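Local coordinates for uncharacterized protein lp_2219 (Lactobacillus plantarum, PDB 3HFQ) that is of unknown function but has the seven-bladed beta-propeller fold of the lactonase family, at residues R153-V166 with Q178-L192. The protein carries 1 engineered substitution. Sequence-based numbering, arbitrary orientation.
Sequences RLAVIDLGSDKVYV and QSVLTMEAGFGPRHL. With PO4 (phosphate ion), chain C.
In this seven-bladed beta-propeller, the outer hairpin of one blade and the loop that carries the chain into the next meet around Asp162, where a single carboxylate ties the hairpin to the crossing between blades. Strand 178-182 is the outermost of its blade and runs antiparallel to 163-166, with Val164 and Leu181 as a hydrogen-bonded pair. At one end a classic beta bulge lets Val166 O accept from both Gln178 N and Ser179 N. Beyond the other end, Met183 N bonds to Asp162 O at 2.8 Å, and the chain then makes a type II turn from Glu184 to Phe187. Asp162, part of a G1 bulge facing Asp158, places CG anti to its own carbonyl carbon (chi1 -72°), which brings the carboxylate to this turn. Its OD1 takes Gly188 N at 2.7 Å, nearly in line with the C-O bond, while Gly186 N reaches OD2 at 2.8 Å from above the carboxylate plane. With an alanine in place of this aspartate, the N-H groups of Gly186 and Gly188 would probably be left without these acceptors and the turn freer to shift. Past the turn, strand 189-192 opens the next blade and packs across the sheet of the first: Ile157 of strand 154-158 sets CG2 against Pro189 CB at 3.5 Å and CD1 against Leu192 CG at 3.8 Å. Arg190, extended, presents the edge of its guanidinium to a phosphate ion, probably from the crystallisation liquor, where NE and NH2 share O2; His144 and Arg259 also bind this ion, and Glu206 pairs with the arginine. On the hairpin's other face, Val180 CG2 lies over the Tyr165 ring in a CH-pi contact, 4.1 Å from its centroid. Beside it, the Lys163 chain bends at its last torsion (chi4 -64°) and NZ donates to Thr182 OG1 at 2.8 Å.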
loop_
_atom_site.group_PDB
_atom_site.type_symbol
_atom_site.label_atom_id
_atom_site.label_comp_id
_atom_site.label_asym_id
_atom_site.label_seq_id
_atom_site.Cartn_x
_atom_site.Cartn_y
_atom_site.Cartn_z
ATOM N N ARG A 153 2.032 17.350 -1.998
ATOM C CA ARG A 153 1.331 17.316 -3.269
ATOM C C ARG A 153 0.859 15.858 -3.264
ATOM O O ARG A 153 1.166 15.124 -2.321
ATOM C CB ARG A 153 2.285 17.582 -4.434
ATOM C CG ARG A 153 2.948 18.965 -4.399
ATOM C CD ARG A 153 3.842 19.142 -5.619
ATOM N NE ARG A 153 4.842 20.200 -5.460
ATOM C CZ ARG A 153 4.746 21.424 -5.972
ATOM N NH1 ARG A 153 3.685 21.775 -6.685
ATOM N NH2 ARG A 153 5.733 22.297 -5.790
ATOM N N LEU A 154 0.120 15.426 -4.279
ATOM C CA LEU A 154 -0.370 14.051 -4.298
ATOM C C LEU A 154 0.199 13.250 -5.458
ATOM O O LEU A 154 0.037 13.622 -6.617
ATOM C CB LEU A 154 -1.903 14.020 -4.382
ATOM C CG LEU A 154 -2.557 12.644 -4.208
ATOM C CD1 LEU A 154 -2.581 12.289 -2.719
ATOM C CD2 LEU A 154 -3.989 12.651 -4.768
ATOM N N ALA A 155 0.877 12.155 -5.135
ATOM C CA ALA A 155 1.447 11.286 -6.153
ATOM C C ALA A 155 0.370 10.266 -6.499
ATOM O O ALA A 155 -0.173 9.608 -5.610
ATOM C CB ALA A 155 2.688 10.588 -5.615
ATOM N N VAL A 156 0.058 10.152 -7.787
ATOM C CA VAL A 156 -0.969 9.231 -8.269
ATOM C C VAL A 156 -0.347 8.324 -9.330
ATOM O O VAL A 156 0.142 8.799 -10.350
ATOM C CB VAL A 156 -2.163 10.025 -8.864
ATOM C CG1 VAL A 156 -3.225 9.069 -9.408
ATOM C CG2 VAL A 156 -2.766 10.926 -7.786
ATOM N N ILE A 157 -0.372 7.017 -9.084
ATOM C CA ILE A 157 0.242 6.055 -9.998
ATOM C C ILE A 157 -0.738 5.299 -10.888
ATOM O O ILE A 157 -1.688 4.697 -10.400
ATOM C CB ILE A 157 1.069 5.025 -9.199
ATOM C CG1 ILE A 157 2.079 5.759 -8.311
ATOM C CG2 ILE A 157 1.778 4.067 -10.147
ATOM C CD1 ILE A 157 2.818 4.851 -7.343
ATOM N N ASP A 158 -0.485 5.319 -12.195
ATOM C CA ASP A 158 -1.336 4.632 -13.160
ATOM C C ASP A 158 -0.588 3.416 -13.707
ATOM O O ASP A 158 0.305 3.542 -14.546
ATOM C CB ASP A 158 -1.694 5.575 -14.315
ATOM C CG ASP A 158 -2.818 5.039 -15.186
ATOM O OD1 ASP A 158 -2.905 3.809 -15.366
ATOM O OD2 ASP A 158 -3.609 5.853 -15.706
ATOM N N LEU A 159 -0.953 2.238 -13.218
ATOM C CA LEU A 159 -0.320 1.002 -13.652
ATOM C C LEU A 159 -0.642 0.710 -15.114
ATOM O O LEU A 159 0.192 0.182 -15.853
ATOM C CB LEU A 159 -0.793 -0.155 -12.760
ATOM C CG LEU A 159 -0.345 -1.579 -13.104
ATOM C CD1 LEU A 159 -0.204 -2.395 -11.824
ATOM C CD2 LEU A 159 -1.347 -2.221 -14.056
ATOM N N GLY A 160 -1.852 1.073 -15.526
ATOM C CA GLY A 160 -2.286 0.824 -16.887
ATOM C C GLY A 160 -1.591 1.617 -17.982
ATOM O O GLY A 160 -1.393 1.103 -19.086
ATOM N N SER A 161 -1.210 2.856 -17.688
ATOM C CA SER A 161 -0.560 3.700 -18.686
ATOM C C SER A 161 0.924 3.969 -18.433
ATOM O O SER A 161 1.539 4.760 -19.147
ATOM C CB SER A 161 -1.297 5.035 -18.786
ATOM O OG SER A 161 -1.204 5.739 -17.562
ATOM N N ASP A 162 1.494 3.318 -17.423
ATOM C CA ASP A 162 2.909 3.495 -17.086
ATOM C C ASP A 162 3.258 4.937 -16.737
ATOM O O ASP A 162 4.279 5.461 -17.185
ATOM C CB ASP A 162 3.802 3.030 -18.243
ATOM C CG ASP A 162 3.819 1.526 -18.400
ATOM O OD1 ASP A 162 4.055 0.828 -17.391
ATOM O OD2 ASP A 162 3.603 1.039 -19.532
ATOM N N LYS A 163 2.421 5.578 -15.927
ATOM C CA LYS A 163 2.676 6.963 -15.550
ATOM C C LYS A 163 2.523 7.240 -14.065
ATOM O O LYS A 163 1.724 6.603 -13.372
ATOM C CB LYS A 163 1.744 7.901 -16.322
ATOM C CG LYS A 163 1.999 7.951 -17.821
ATOM C CD LYS A 163 0.913 8.744 -18.532
ATOM C CE LYS A 163 1.126 8.759 -20.040
ATOM N NZ LYS A 163 2.385 9.454 -20.432
ATOM N N VAL A 164 3.311 8.194 -13.582
ATOM C CA VAL A 164 3.237 8.614 -12.193
ATOM C C VAL A 164 2.918 10.100 -12.233
ATOM O O VAL A 164 3.738 10.918 -12.660
ATOM C CB VAL A 164 4.567 8.404 -11.429
ATOM C CG1 VAL A 164 4.406 8.884 -9.991
ATOM C CG2 VAL A 164 4.956 6.929 -11.438
ATOM N N TYR A 165 1.708 10.440 -11.811
ATOM C CA TYR A 165 1.269 11.823 -11.792
ATOM C C TYR A 165 1.522 12.459 -10.432
ATOM O O TYR A 165 1.556 11.778 -9.406
ATOM C CB TYR A 165 -0.238 11.928 -12.043
ATOM C CG TYR A 165 -0.732 11.458 -13.390
ATOM C CD1 TYR A 165 -0.981 10.108 -13.637
ATOM C CD2 TYR A 165 -0.997 12.373 -14.404
ATOM C CE1 TYR A 165 -1.478 9.681 -14.869
ATOM C CE2 TYR A 165 -1.491 11.962 -15.635
ATOM C CZ TYR A 165 -1.738 10.618 -15.860
ATOM O OH TYR A 165 -2.245 10.218 -17.077
ATOM N N VAL A 166 1.710 13.770 -10.440
ATOM C CA VAL A 166 1.852 14.523 -9.209
ATOM C C VAL A 166 0.805 15.620 -9.348
ATOM O O VAL A 166 0.794 16.347 -10.342
ATOM C CB VAL A 166 3.239 15.156 -9.042
ATOM C CG1 VAL A 166 3.237 16.065 -7.814
ATOM C CG2 VAL A 166 4.288 14.062 -8.863
ATOM N N GLN A 178 0.419 18.729 -11.823
ATOM C CA GLN A 178 1.681 19.450 -11.663
ATOM C C GLN A 178 2.736 18.841 -12.588
ATOM O O GLN A 178 3.501 19.557 -13.234
ATOM C CB GLN A 178 2.150 19.352 -10.208
ATOM C CG GLN A 178 3.510 19.986 -9.905
ATOM C CD GLN A 178 3.539 21.483 -10.146
ATOM O OE1 GLN A 178 2.520 22.163 -10.022
ATOM N NE2 GLN A 178 4.717 22.009 -10.478
ATOM N N SER A 179 2.774 17.514 -12.646
ATOM C CA SER A 179 3.744 16.827 -13.492
ATOM C C SER A 179 3.331 15.391 -13.757
ATOM O O SER A 179 2.455 14.845 -13.082
ATOM C CB SER A 179 5.119 16.822 -12.821
ATOM O OG SER A 179 5.095 16.030 -11.637
ATOM N N VAL A 180 3.974 14.778 -14.743
ATOM C CA VAL A 180 3.694 13.391 -15.078
ATOM C C VAL A 180 4.964 12.714 -15.564
ATOM O O VAL A 180 5.593 13.158 -16.522
ATOM C CB VAL A 180 2.597 13.273 -16.170
ATOM C CG1 VAL A 180 3.002 14.043 -17.410
ATOM C CG2 VAL A 180 2.357 11.803 -16.506
ATOM N N LEU A 181 5.349 11.651 -14.868
ATOM C CA LEU A 181 6.533 10.883 -15.220
ATOM C C LEU A 181 6.077 9.663 -16.006
ATOM O O LEU A 181 5.205 8.920 -15.557
ATOM C CB LEU A 181 7.267 10.427 -13.955
ATOM C CG LEU A 181 8.439 9.465 -14.162
ATOM C CD1 LEU A 181 9.611 10.191 -14.823
ATOM C CD2 LEU A 181 8.850 8.887 -12.819
ATOM N N THR A 182 6.660 9.459 -17.180
ATOM C CA THR A 182 6.295 8.317 -17.999
ATOM C C THR A 182 7.385 7.263 -17.905
ATOM O O THR A 182 8.556 7.543 -18.155
ATOM C CB THR A 182 6.110 8.721 -19.476
ATOM O OG1 THR A 182 5.028 9.653 -19.585
ATOM C CG2 THR A 182 5.807 7.497 -20.329
HETATM N N MSE A 183 6.991 6.047 -17.544
HETATM C CA MSE A 183 7.938 4.951 -17.417
HETATM C C MSE A 183 8.020 4.140 -18.702
HETATM O O MSE A 183 7.138 4.229 -19.555
HETATM C CB MSE A 183 7.521 4.052 -16.253
HETATM C CG MSE A 183 7.297 4.828 -14.962
HETATM SE SE MSE A 183 8.950 5.409 -14.154
HETATM C CE MSE A 183 9.645 6.598 -15.507
ATOM N N GLU A 184 9.088 3.360 -18.842
ATOM C CA GLU A 184 9.253 2.515 -20.021
ATOM C C GLU A 184 8.008 1.641 -20.164
ATOM O O GLU A 184 7.477 1.135 -19.173
ATOM C CB GLU A 184 10.495 1.626 -19.875
ATOM C CG GLU A 184 11.828 2.337 -20.093
ATOM C CD GLU A 184 12.131 2.598 -21.562
ATOM O OE1 GLU A 184 11.443 3.436 -22.182
ATOM O OE2 GLU A 184 13.062 1.959 -22.096
ATOM N N ALA A 185 7.544 1.465 -21.397
ATOM C CA ALA A 185 6.347 0.671 -21.658
ATOM C C ALA A 185 6.395 -0.719 -21.023
ATOM O O ALA A 185 7.350 -1.469 -21.217
ATOM C CB ALA A 185 6.126 0.550 -23.163
ATOM N N GLY A 186 5.354 -1.052 -20.263
ATOM C CA GLY A 186 5.289 -2.355 -19.620
ATOM C C GLY A 186 5.843 -2.412 -18.205
ATOM O O GLY A 186 5.843 -3.471 -17.573
ATOM N N PHE A 187 6.321 -1.279 -17.705
ATOM C CA PHE A 187 6.872 -1.220 -16.355
ATOM C C PHE A 187 5.792 -1.586 -15.342
ATOM O O PHE A 187 6.048 -2.328 -14.393
ATOM C CB PHE A 187 7.419 0.185 -16.068
ATOM C CG PHE A 187 8.079 0.322 -14.718
ATOM C CD1 PHE A 187 7.370 0.812 -13.625
ATOM C CD2 PHE A 187 9.412 -0.044 -14.540
ATOM C CE1 PHE A 187 7.978 0.938 -12.372
ATOM C CE2 PHE A 187 10.030 0.074 -13.296
ATOM C CZ PHE A 187 9.312 0.568 -12.207
ATOM N N GLY A 188 4.584 -1.070 -15.561
ATOM C CA GLY A 188 3.467 -1.349 -14.671
ATOM C C GLY A 188 3.669 -0.842 -13.254
ATOM O O GLY A 188 3.627 -1.632 -12.308
ATOM N N PRO A 189 3.871 0.475 -13.068
ATOM C CA PRO A 189 4.082 1.071 -11.742
ATOM C C PRO A 189 2.876 0.845 -10.833
ATOM O O PRO A 189 1.737 0.950 -11.276
ATOM C CB PRO A 189 4.310 2.543 -12.064
ATOM C CG PRO A 189 3.407 2.752 -13.257
ATOM C CD PRO A 189 3.700 1.523 -14.094
ATOM N N ARG A 190 3.129 0.557 -9.561
ATOM C CA ARG A 190 2.041 0.264 -8.631
ATOM C C ARG A 190 2.023 1.148 -7.389
ATOM O O ARG A 190 1.082 1.919 -7.182
ATOM C CB ARG A 190 2.122 -1.211 -8.224
ATOM C CG ARG A 190 0.903 -1.755 -7.473
ATOM C CD ARG A 190 1.132 -3.226 -7.128
ATOM N NE ARG A 190 -0.034 -3.862 -6.520
ATOM C CZ ARG A 190 -0.349 -3.796 -5.229
ATOM N NH1 ARG A 190 0.416 -3.115 -4.380
ATOM N NH2 ARG A 190 -1.431 -4.423 -4.784
ATOM N N HIS A 191 3.056 1.014 -6.560
ATOM C CA HIS A 191 3.189 1.789 -5.324
ATOM C C HIS A 191 4.582 2.406 -5.252
ATOM O O HIS A 191 5.502 1.965 -5.940
ATOM C CB HIS A 191 3.035 0.896 -4.082
ATOM C CG HIS A 191 1.613 0.545 -3.740
ATOM N ND1 HIS A 191 1.271 0.022 -2.507
ATOM C CD2 HIS A 191 0.476 0.624 -4.450
ATOM C CE1 HIS A 191 -0.029 -0.202 -2.482
ATOM N NE2 HIS A 191 -0.545 0.151 -3.644
ATOM N N LEU A 192 4.730 3.417 -4.404
ATOM C CA LEU A 192 6.020 4.067 -4.198
ATOM C C LEU A 192 6.137 4.485 -2.739
ATOM O O LEU A 192 5.157 4.449 -1.992
ATOM C CB LEU A 192 6.181 5.291 -5.118
ATOM C CG LEU A 192 5.311 6.547 -4.992
ATOM C CD1 LEU A 192 5.652 7.331 -3.723
ATOM C CD2 LEU A 192 5.564 7.427 -6.211
HETATM P P PO4 C . -3.029 -5.653 -8.499
HETATM O O1 PO4 C . -3.372 -7.115 -8.976
HETATM O O2 PO4 C . -1.923 -5.707 -7.379
HETATM O O3 PO4 C . -2.506 -4.805 -9.722
HETATM O O4 PO4 C . -4.326 -4.973 -7.910
HETATM O O HOH W 1 5.406 13.140 -11.947
#